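Local coordinates for protein DNA polymerase III beta subunit (Streptococcus pyogenes, PDB 2AVT) that probably forms a dimeric ring around DNA that slides along it and holds the replicative polymerase on its template for processive synthesis, at residues Arg184-Leu189 with Glu366-Leu371; Gly164-Leu169 with Lys176-Asp181; Ile36-Thr41 with Leu67-Pro72; Gly73-Glu78 with His102-Thr107. All coordinates share one frame; numbering follows the deposited sequence.

Interaction 1: Arg184-Leu189 with Glu366-Leu371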
# COMPACT_ATOMS: atom_id res chain seq x y z
N ARG A 184 -26.55 -5.15 11.71
CA ARG A 184 -25.95 -4.49 12.85
C ARG A 184 -26.28 -3.00 12.74
O ARG A 184 -26.59 -2.50 11.67
CB ARG A 184 -24.44 -4.74 12.87
CG ARG A 184 -23.67 -4.17 11.69
CD ARG A 184 -22.43 -5.04 11.55
NE ARG A 184 -21.26 -4.36 11.00
CZ ARG A 184 -21.27 -3.59 9.93
NH1 ARG A 184 -22.40 -3.37 9.27
NH2 ARG A 184 -20.13 -3.06 9.49
N MET A 185 -26.20 -2.30 13.87
CA MET A 185 -26.56 -0.90 13.94
C MET A 185 -25.71 -0.16 14.96
O MET A 185 -25.26 -0.76 15.93
CB MET A 185 -28.04 -0.81 14.31
CG MET A 185 -28.54 0.58 14.63
SD MET A 185 -30.26 0.50 15.19
CE MET A 185 -30.02 0.06 16.86
N SER A 186 -25.52 1.13 14.73
CA SER A 186 -24.75 1.98 15.62
C SER A 186 -25.48 3.31 15.78
O SER A 186 -25.90 3.92 14.79
CB SER A 186 -23.36 2.24 15.03
OG SER A 186 -22.55 2.90 15.98
N GLN A 187 -25.63 3.75 17.03
CA GLN A 187 -26.34 4.99 17.34
C GLN A 187 -25.64 5.90 18.37
O GLN A 187 -25.13 5.44 19.39
CB GLN A 187 -27.74 4.67 17.86
CG GLN A 187 -28.53 5.89 18.30
CD GLN A 187 -29.71 5.52 19.19
OE1 GLN A 187 -29.54 5.15 20.36
NE2 GLN A 187 -30.90 5.59 18.63
N ARG A 188 -25.66 7.20 18.08
CA ARG A 188 -25.06 8.19 18.96
C ARG A 188 -26.09 9.28 19.25
O ARG A 188 -26.63 9.89 18.34
CB ARG A 188 -23.82 8.81 18.29
CG ARG A 188 -23.07 9.84 19.15
CD ARG A 188 -22.41 9.19 20.38
NE ARG A 188 -21.80 10.18 21.27
CZ ARG A 188 -20.70 10.87 20.99
NH1 ARG A 188 -20.06 10.69 19.85
NH2 ARG A 188 -20.24 11.77 21.86
N LEU A 189 -26.36 9.50 20.54
CA LEU A 189 -27.31 10.53 20.94
C LEU A 189 -26.56 11.63 21.67
O LEU A 189 -25.67 11.37 22.48
CB LEU A 189 -28.37 9.96 21.88
CG LEU A 189 -29.20 8.77 21.41
CD1 LEU A 189 -30.28 8.49 22.46
CD2 LEU A 189 -29.85 9.06 20.06
N GLU A 366 -20.15 8.54 26.81
CA GLU A 366 -20.95 8.84 25.63
C GLU A 366 -22.21 8.00 25.63
O GLU A 366 -22.24 6.92 26.21
CB GLU A 366 -20.17 8.53 24.36
CG GLU A 366 -18.88 9.32 24.16
CD GLU A 366 -18.17 8.93 22.87
OE1 GLU A 366 -18.71 8.08 22.14
OE2 GLU A 366 -17.07 9.46 22.60
N SER A 367 -23.26 8.50 24.99
CA SER A 367 -24.50 7.76 24.84
C SER A 367 -24.31 7.08 23.49
O SER A 367 -24.91 7.46 22.48
CB SER A 367 -25.70 8.70 24.79
OG SER A 367 -26.88 7.99 24.48
N PHE A 368 -23.44 6.08 23.47
CA PHE A 368 -23.11 5.34 22.26
C PHE A 368 -23.58 3.90 22.40
O PHE A 368 -23.04 3.14 23.20
CB PHE A 368 -21.59 5.41 22.04
CG PHE A 368 -21.10 4.67 20.83
CD1 PHE A 368 -21.86 4.60 19.68
CD2 PHE A 368 -19.84 4.09 20.83
CE1 PHE A 368 -21.37 3.96 18.54
CE2 PHE A 368 -19.34 3.46 19.70
CZ PHE A 368 -20.11 3.39 18.56
N ILE A 369 -24.58 3.54 21.62
CA ILE A 369 -25.14 2.20 21.66
C ILE A 369 -25.03 1.52 20.29
O ILE A 369 -25.34 2.13 19.27
CB ILE A 369 -26.63 2.24 22.03
CG1 ILE A 369 -26.80 2.76 23.46
CG2 ILE A 369 -27.23 0.84 21.87
CD1 ILE A 369 -28.25 3.04 23.84
N GLN A 370 -24.57 0.28 20.29
CA GLN A 370 -24.45 -0.50 19.06
C GLN A 370 -25.28 -1.76 19.24
O GLN A 370 -25.33 -2.34 20.33
CB GLN A 370 -22.99 -0.86 18.77
CG GLN A 370 -22.11 0.35 18.48
CD GLN A 370 -20.69 -0.04 18.15
OE1 GLN A 370 -20.38 -0.43 17.02
NE2 GLN A 370 -19.82 0.04 19.14
N LEU A 371 -25.93 -2.19 18.16
CA LEU A 371 -26.80 -3.36 18.17
C LEU A 371 -26.32 -4.38 17.13
O LEU A 371 -26.06 -4.03 15.98
CB LEU A 371 -28.23 -2.90 17.85
CG LEU A 371 -29.48 -3.70 18.22
CD1 LEU A 371 -29.64 -3.73 19.73
CD2 LEU A 371 -30.71 -3.05 17.59
O HOH W 1 -27.11 6.01 21.65
O HOH W 2 -23.34 11.31 23.50

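Interaction 2: Gly164-Leu169 with Lys176-Asp181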
# COMPACT_ATOMS: atom_id res chain seq x y z
N GLY A 164 -26.42 5.39 3.83
CA GLY A 164 -26.00 6.56 4.58
C GLY A 164 -26.16 6.49 6.09
O GLY A 164 -26.56 5.46 6.64
N VAL A 165 -25.82 7.59 6.75
CA VAL A 165 -25.94 7.70 8.19
C VAL A 165 -27.12 8.61 8.42
O VAL A 165 -27.18 9.70 7.86
CB VAL A 165 -24.66 8.33 8.81
CG1 VAL A 165 -24.81 8.48 10.33
CG2 VAL A 165 -23.45 7.47 8.50
N HIS A 166 -28.09 8.17 9.21
CA HIS A 166 -29.27 9.00 9.49
C HIS A 166 -28.91 9.96 10.61
O HIS A 166 -28.55 9.53 11.70
CB HIS A 166 -30.46 8.14 9.92
CG HIS A 166 -31.76 8.90 9.97
ND1 HIS A 166 -32.87 8.42 10.64
CD2 HIS A 166 -32.13 10.08 9.42
CE1 HIS A 166 -33.87 9.28 10.50
NE2 HIS A 166 -33.44 10.30 9.77
N ILE A 167 -29.00 11.26 10.34
CA ILE A 167 -28.70 12.28 11.35
C ILE A 167 -29.97 13.10 11.55
O ILE A 167 -30.50 13.67 10.59
CB ILE A 167 -27.58 13.24 10.89
CG1 ILE A 167 -26.34 12.46 10.45
CG2 ILE A 167 -27.21 14.18 12.02
CD1 ILE A 167 -25.68 11.70 11.55
N VAL A 168 -30.46 13.16 12.79
CA VAL A 168 -31.69 13.90 13.09
C VAL A 168 -31.63 14.78 14.33
O VAL A 168 -31.11 14.36 15.37
CB VAL A 168 -32.89 12.93 13.30
CG1 VAL A 168 -34.17 13.73 13.51
CG2 VAL A 168 -33.03 12.01 12.13
N LEU A 169 -32.15 15.99 14.23
CA LEU A 169 -32.20 16.90 15.37
C LEU A 169 -33.67 17.10 15.70
O LEU A 169 -34.42 17.67 14.90
CB LEU A 169 -31.56 18.25 15.05
CG LEU A 169 -31.58 19.21 16.25
CD1 LEU A 169 -30.77 18.59 17.38
CD2 LEU A 169 -31.03 20.57 15.86
N LYS A 176 -29.49 12.96 16.98
CA LYS A 176 -29.31 11.52 16.81
C LYS A 176 -28.60 11.18 15.49
O LYS A 176 -28.94 11.69 14.43
CB LYS A 176 -30.66 10.78 16.85
CG LYS A 176 -30.51 9.26 16.70
CD LYS A 176 -31.85 8.53 16.60
CE LYS A 176 -32.61 8.91 15.34
NZ LYS A 176 -33.92 8.21 15.23
N ALA A 177 -27.59 10.32 15.58
CA ALA A 177 -26.86 9.87 14.41
C ALA A 177 -26.93 8.35 14.46
O ALA A 177 -26.45 7.74 15.41
CB ALA A 177 -25.40 10.33 14.47
N VAL A 178 -27.54 7.74 13.44
CA VAL A 178 -27.66 6.29 13.40
C VAL A 178 -27.39 5.72 12.00
O VAL A 178 -27.69 6.35 10.99
CB VAL A 178 -29.06 5.81 13.84
CG1 VAL A 178 -30.10 6.24 12.82
CG2 VAL A 178 -29.07 4.31 14.00
N ALA A 179 -26.82 4.52 11.97
CA ALA A 179 -26.52 3.84 10.71
C ALA A 179 -26.69 2.34 10.96
O ALA A 179 -26.38 1.85 12.04
CB ALA A 179 -25.09 4.14 10.26
N THR A 180 -27.17 1.63 9.94
CA THR A 180 -27.38 0.20 10.05
C THR A 180 -27.36 -0.49 8.69
O THR A 180 -27.60 0.13 7.64
CB THR A 180 -28.74 -0.11 10.73
OG1 THR A 180 -28.89 -1.52 10.89
CG2 THR A 180 -29.90 0.41 9.89
N ASP A 181 -27.07 -1.78 8.72
CA ASP A 181 -27.02 -2.62 7.54
C ASP A 181 -28.04 -3.74 7.73
O ASP A 181 -27.91 -4.81 7.15
CB ASP A 181 -25.62 -3.23 7.38
CG ASP A 181 -25.29 -4.20 8.49
OD1 ASP A 181 -25.88 -4.07 9.58
OD2 ASP A 181 -24.43 -5.09 8.28
O HOH W 3 -27.60 3.33 7.51

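Interaction 3: Ile36-Thr41 with Leu67-Pro72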
# COMPACT_ATOMS: atom_id res chain seq x y z
N ILE A 36 -9.21 25.91 -10.66
CA ILE A 36 -8.42 26.88 -9.94
C ILE A 36 -8.92 28.29 -10.25
O ILE A 36 -8.89 28.73 -11.39
CB ILE A 36 -6.94 26.79 -10.35
CG1 ILE A 36 -6.41 25.38 -10.09
CG2 ILE A 36 -6.12 27.80 -9.57
CD1 ILE A 36 -4.97 25.17 -10.49
N GLU A 37 -9.39 28.98 -9.22
CA GLU A 37 -9.87 30.34 -9.40
C GLU A 37 -8.99 31.25 -8.57
O GLU A 37 -8.86 31.07 -7.37
CB GLU A 37 -11.32 30.47 -8.95
CG GLU A 37 -12.28 29.62 -9.73
CD GLU A 37 -13.66 29.63 -9.12
OE1 GLU A 37 -13.79 29.31 -7.92
OE2 GLU A 37 -14.62 29.96 -9.86
N VAL A 38 -8.39 32.24 -9.23
CA VAL A 38 -7.52 33.16 -8.55
C VAL A 38 -8.21 34.51 -8.38
O VAL A 38 -8.61 35.14 -9.37
CB VAL A 38 -6.20 33.35 -9.34
CG1 VAL A 38 -5.28 34.31 -8.61
CG2 VAL A 38 -5.51 31.99 -9.53
N THR A 39 -8.37 34.93 -7.13
CA THR A 39 -9.00 36.22 -6.84
C THR A 39 -8.04 37.10 -6.05
O THR A 39 -6.94 36.67 -5.68
CB THR A 39 -10.31 36.04 -6.05
OG1 THR A 39 -10.02 35.59 -4.72
CG2 THR A 39 -11.20 35.02 -6.73
N SER A 40 -8.45 38.33 -5.78
CA SER A 40 -7.60 39.26 -5.05
C SER A 40 -7.23 38.80 -3.65
O SER A 40 -6.15 39.12 -3.13
CB SER A 40 -8.29 40.62 -4.96
OG SER A 40 -8.69 41.06 -6.24
N THR A 41 -8.11 38.02 -3.03
CA THR A 41 -7.86 37.58 -1.67
C THR A 41 -7.34 36.16 -1.50
O THR A 41 -7.11 35.71 -0.38
CB THR A 41 -9.13 37.74 -0.84
OG1 THR A 41 -10.21 37.08 -1.50
CG2 THR A 41 -9.47 39.22 -0.68
N LEU A 67 2.10 33.38 -0.55
CA LEU A 67 1.31 33.45 -1.77
C LEU A 67 1.21 34.90 -2.19
O LEU A 67 0.79 35.75 -1.40
CB LEU A 67 -0.11 32.91 -1.52
CG LEU A 67 -1.15 33.26 -2.59
CD1 LEU A 67 -0.79 32.57 -3.90
CD2 LEU A 67 -2.54 32.82 -2.13
N LEU A 68 1.62 35.19 -3.41
CA LEU A 68 1.55 36.54 -3.94
C LEU A 68 0.79 36.45 -5.25
O LEU A 68 1.20 35.75 -6.17
CB LEU A 68 2.96 37.10 -4.19
CG LEU A 68 2.98 38.41 -4.99
CD1 LEU A 68 2.08 39.44 -4.32
CD2 LEU A 68 4.42 38.95 -5.09
N ILE A 69 -0.33 37.17 -5.31
CA ILE A 69 -1.18 37.18 -6.49
C ILE A 69 -1.01 38.46 -7.29
O ILE A 69 -1.16 39.57 -6.77
CB ILE A 69 -2.65 37.00 -6.09
CG1 ILE A 69 -2.85 35.60 -5.50
CG2 ILE A 69 -3.54 37.26 -7.29
CD1 ILE A 69 -4.25 35.33 -4.99
N THR A 70 -0.73 38.29 -8.58
CA THR A 70 -0.51 39.40 -9.50
C THR A 70 -1.68 39.69 -10.42
O THR A 70 -1.94 40.85 -10.75
CB THR A 70 0.72 39.11 -10.36
OG1 THR A 70 1.90 39.22 -9.55
CG2 THR A 70 0.81 40.07 -11.53
N SER A 71 -2.38 38.64 -10.85
CA SER A 71 -3.51 38.80 -11.75
C SER A 71 -4.55 37.70 -11.54
O SER A 71 -4.21 36.54 -11.29
CB SER A 71 -3.02 38.81 -13.20
OG SER A 71 -4.09 39.07 -14.09
N PRO A 72 -5.84 38.06 -11.64
CA PRO A 72 -7.01 37.18 -11.47
C PRO A 72 -7.18 36.23 -12.66
O PRO A 72 -6.62 36.46 -13.73
CB PRO A 72 -8.18 38.17 -11.37
CG PRO A 72 -7.54 39.47 -10.97
CD PRO A 72 -6.26 39.46 -11.77

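Interaction 4: Gly73-Glu78 with His102-Thr107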
# COMPACT_ATOMS: atom_id res chain seq x y z
N GLY A 73 -7.96 35.18 -12.46
CA GLY A 73 -8.19 34.23 -13.53
C GLY A 73 -8.81 32.93 -13.05
O GLY A 73 -8.97 32.72 -11.85
N ALA A 74 -9.15 32.06 -13.99
CA ALA A 74 -9.74 30.78 -13.65
C ALA A 74 -9.39 29.75 -14.72
O ALA A 74 -9.45 30.05 -15.92
CB ALA A 74 -11.25 30.93 -13.51
N ILE A 75 -9.02 28.55 -14.31
CA ILE A 75 -8.64 27.52 -15.26
C ILE A 75 -8.86 26.13 -14.69
O ILE A 75 -8.91 25.96 -13.47
CB ILE A 75 -7.14 27.67 -15.68
CG1 ILE A 75 -6.84 26.78 -16.88
CG2 ILE A 75 -6.22 27.28 -14.53
CD1 ILE A 75 -5.39 26.88 -17.35
N LEU A 76 -9.01 25.16 -15.59
CA LEU A 76 -9.18 23.75 -15.24
C LEU A 76 -7.96 22.95 -15.74
O LEU A 76 -7.52 23.13 -16.88
CB LEU A 76 -10.43 23.17 -15.91
CG LEU A 76 -11.81 23.83 -15.70
CD1 LEU A 76 -12.87 23.00 -16.42
CD2 LEU A 76 -12.12 23.90 -14.21
N LEU A 77 -7.45 22.06 -14.90
CA LEU A 77 -6.30 21.23 -15.23
C LEU A 77 -6.59 19.83 -14.72
O LEU A 77 -7.31 19.67 -13.73
CB LEU A 77 -5.03 21.78 -14.53
CG LEU A 77 -4.56 23.18 -14.93
CD1 LEU A 77 -3.51 23.71 -13.95
CD2 LEU A 77 -4.00 23.12 -16.34
N GLU A 78 -6.07 18.80 -15.39
CA GLU A 78 -6.29 17.43 -14.92
C GLU A 78 -5.67 17.37 -13.54
O GLU A 78 -4.47 17.60 -13.39
CB GLU A 78 -5.63 16.40 -15.84
CG GLU A 78 -6.31 16.22 -17.18
CD GLU A 78 -7.74 15.73 -17.04
OE1 GLU A 78 -7.99 14.86 -16.18
OE2 GLU A 78 -8.60 16.20 -17.80
N HIS A 102 -5.67 28.81 -22.78
CA HIS A 102 -5.78 28.11 -21.51
C HIS A 102 -4.60 27.22 -21.16
O HIS A 102 -4.75 26.04 -20.83
CB HIS A 102 -7.09 27.30 -21.47
CG HIS A 102 -8.30 28.13 -21.73
ND1 HIS A 102 -8.84 28.30 -22.99
CD2 HIS A 102 -9.03 28.92 -20.91
CE1 HIS A 102 -9.84 29.16 -22.94
NE2 HIS A 102 -9.98 29.55 -21.68
N GLN A 103 -3.41 27.81 -21.21
CA GLN A 103 -2.17 27.11 -20.88
C GLN A 103 -1.57 27.82 -19.69
O GLN A 103 -1.74 29.03 -19.55
CB GLN A 103 -1.18 27.19 -22.05
CG GLN A 103 -1.64 26.57 -23.35
CD GLN A 103 -0.60 26.71 -24.45
OE1 GLN A 103 -0.54 27.74 -25.13
NE2 GLN A 103 0.23 25.69 -24.61
N VAL A 104 -0.90 27.09 -18.82
CA VAL A 104 -0.23 27.72 -17.69
C VAL A 104 1.23 27.33 -17.70
O VAL A 104 1.58 26.17 -17.91
CB VAL A 104 -0.83 27.30 -16.31
CG1 VAL A 104 -2.22 27.92 -16.15
CG2 VAL A 104 -0.90 25.80 -16.20
N VAL A 105 2.08 28.33 -17.49
CA VAL A 105 3.51 28.11 -17.45
C VAL A 105 3.88 28.08 -15.98
O VAL A 105 3.66 29.05 -15.25
CB VAL A 105 4.26 29.27 -18.12
CG1 VAL A 105 5.77 29.03 -18.05
CG2 VAL A 105 3.79 29.42 -19.56
N LEU A 106 4.44 26.95 -15.55
CA LEU A 106 4.85 26.76 -14.17
C LEU A 106 6.38 26.89 -14.15
O LEU A 106 7.08 26.14 -14.85
CB LEU A 106 4.45 25.36 -13.70
CG LEU A 106 2.98 24.94 -13.88
CD1 LEU A 106 2.82 23.47 -13.50
CD2 LEU A 106 2.07 25.82 -13.00
N THR A 107 6.89 27.83 -13.35
CA THR A 107 8.32 28.04 -13.25
C THR A 107 8.79 27.86 -11.82
O THR A 107 8.26 28.48 -10.89
CB THR A 107 8.72 29.45 -13.73
OG1 THR A 107 8.32 29.61 -15.09
CG2 THR A 107 10.23 29.64 -13.63

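Interaction 1: Arg184-Leu189 with Glu366-Leu371
Arg-188 and Glu-366 lie flat on one another: the guanidinium and carboxylate planes are only 6° apart, with Glu-366 OE1 over the centre of the group, 3.6 Å from Arg-188 CZ. No N-H points at that oxygen, so the long salt bridge from Arg-188 NH1 (3.7 Å to Glu-366 OE1) rests on charge alone. A bend at chi2 (67°) brings the arginine's end nearer the other strand. Its NH1 also pairs with Glu-148 of helix 139-149, whose carboxylate comes close to Glu-366; the arginine probably offsets both negative charges. A water accepts from Arg-188 NE and Ser-367 N.

On the same face Phe-368 turns its ring edge to two oxygens lying in its plane. Ser-186 OG is 3.0 Å from Phe-368 CE1, and Gln-187 O is 3.4 Å from Phe-368 CD1. The serine hydroxyl is hydrogen-bonded to the backbone oxygen of Glu-148.

The backbones run antiparallel, and hydrogen-bonded pairs Met-185/Leu-371 and Gln-187/Ile-369 alternate with non-hydrogen-bonded Ser-186/Gln-370 and Arg-188/Phe-368. This is where the central and C-terminal domains of the DNA polymerase III beta subunit merge their strands into one continuous sheet.

Over the other face, Met-185 and Leu-371 cross obliquely. The methionine bends at chi3 (82°), putting CE against Leu-371 CD2 at 3.3 Å, tighter than a usual carbon contact. Further along that face a water spans the strands, 2.9 Å from Gln-187 OE1 and 2.8 Å from Ser-367 O.

Interaction 2: Gly164-Leu169 with Lys176-Asp181
Ile-167 presses the tip of its side chain onto Ala-177: CD1 comes within 3.2 Å of Ala-177 CB, closer than carbons normally sit. With chi1 at -53° and chi2 at -65° the isoleucine curls, which carries CD1 over to its non-hydrogen-bonded partner. Helix 139-149 packs on this side, where its Ile-145 touches Ala-177 and Thr-149 touches Val-165. Further along, Val-165 CG2 meets Ala-179 CB at a more relaxed 4.1 Å.

The two strands form a beta hairpin one strand in from the edge of the long sheet, between strands 199-204 and 184-191, within the central domain. Two hydrogen-bonded pairs, His-166/Val-178 and Val-168/Lys-176, each close with two short backbone bonds, for example Val-178 N to His-166 O at 2.7 Å.

The face carrying those four residues is looser. Its closest side-chain contact is His-166 CB to Val-178 CG1, 3.5 Å, the valine branch sitting between its own backbone N and carbonyl carbon. The imidazole swings away from the hairpin partner to meet the ring of Tyr-249. Val-168 CG2 barely reaches Lys-176 CE (4.5 Å), while the lysine ammonium pairs with Asp-253. At the hairpin's open end direct bonding gives way to a water, which accepts from Thr-180 N and lies within hydrogen-bonding distance of Gly-164 O.

Interaction 3: Ile36-Thr41 with Leu67-Pro72
Ile-69 pushes a methyl against a backbone carbonyl: its CD1 lies 3.1 Å from Thr-39 O, and no hydrogen bond at all passes between the two segments. Strands 36-39 and 67-71 cross at 87°, nearly perpendicular, so they do not pair as strands but meet at a corner, through side chains packed on each other and on backbone carbonyls.

Val-38 fills that corner. It and Ile-69 slide past each other in opposite directions, with Val-38 CG1 3.7 Å from Ile-69 CG2. The same CG1, set anti to the valine's backbone N (chi1 -179°), also rests 3.6 Å from Ser-71 O. Where the chain turns, Pro-72 comes up to the backbone of Val-38, its CA 3.3 Å from Val-38 O in a C-H...O contact.

The corner belongs to the N-terminal domain, where strand 67-71 edges one antiparallel sheet and strand 33-39 lies in another; Pro-72 carries the chain from the first to strand 73-78 of the second. Just before it, Thr-70 and Ser-71 both face Gln-3 in a classic beta bulge. Phe-4 touches both Val-38 and Ile-69 from strand 3-7, and Val-43 and Val-60 pack on Ile-69.

With no hydrogen bond between the segments, the contact rests on apolar fit and a weak C-H...O approach, while each strand keeps its backbone pairing within its own sheet.

Interaction 4: Gly73-Glu78 with His102-Thr107
His-102 begins the contact with its backbone, for its carbonyl O sits 3.6 Å from Ile-75 CD1. The residue has left-handed backbone angles, as suits the tight turn that leads into strand 103-108. Its CB is a loose 4.5 Å from the same methyl, while the imidazole extends beyond the contact and makes a weak hydrogen bond from NE2 to Asp-119.

Gln-103 points its side chain away from strand 73-78. What it offers is its backbone N, 4.4 Å from Ile-75 CD1, little more than a margin to the packing on its neighbours.

Val-104 then turns inward and carries most of the contact, each branch taking a different partner. CG1 meets Ile-75 CD1 tip to tip at 3.5 Å. The isoleucine is fully stretched, with CG1 anti to the backbone N and CD1 continuing the line (chi2 -180°), so its end methyl spans the gap between two strands whose axes come no closer than 8.8 Å. Val-104 CG2 lies against the forked end of Leu-77, 4.0 Å from Leu-77 CD1 and 4.1 Å from its CD2, the two side chains meeting at a slant.

Leu-106, the next residue on this side, turns to helix 79-88 and packs on Phe-82, which Leu-77 touches as well. One apolar layer thus runs from the face-to-face crossing of two sheets (82° between strands) to the helix in the N-terminal domain.

No hydrogen bond passes between these two segments: the contact rests mainly on apolar side chains, and the imidazole of His-102 finds its weak polar partner in Asp-119, not in strand 73-78.

Overall arrangement
Interactions 1 and 2 are consecutive parts of one sheet, their centres 10 Å apart. Strand 174-180 lies beside strand 184-191, with probable hydrogen bonds from Arg-188 N to Ala-177 O (2.8 Å) and from Ser-186 N to Ala-179 O (2.9 Å), so the hairpin of the central domain runs straight on into the C-terminal domain. Interactions 3 and 4 form a second pair in the N-terminal domain, 13 Å between centres, sharing a sheet through a probable hydrogen bond from Val-38 N to Gly-73 O (2.7 Å); both are near-perpendicular crossings with no hydrogen bond between their segments. The pairs stay well apart: interactions 2 and 3 come no nearer than about 28 Å between closest atoms.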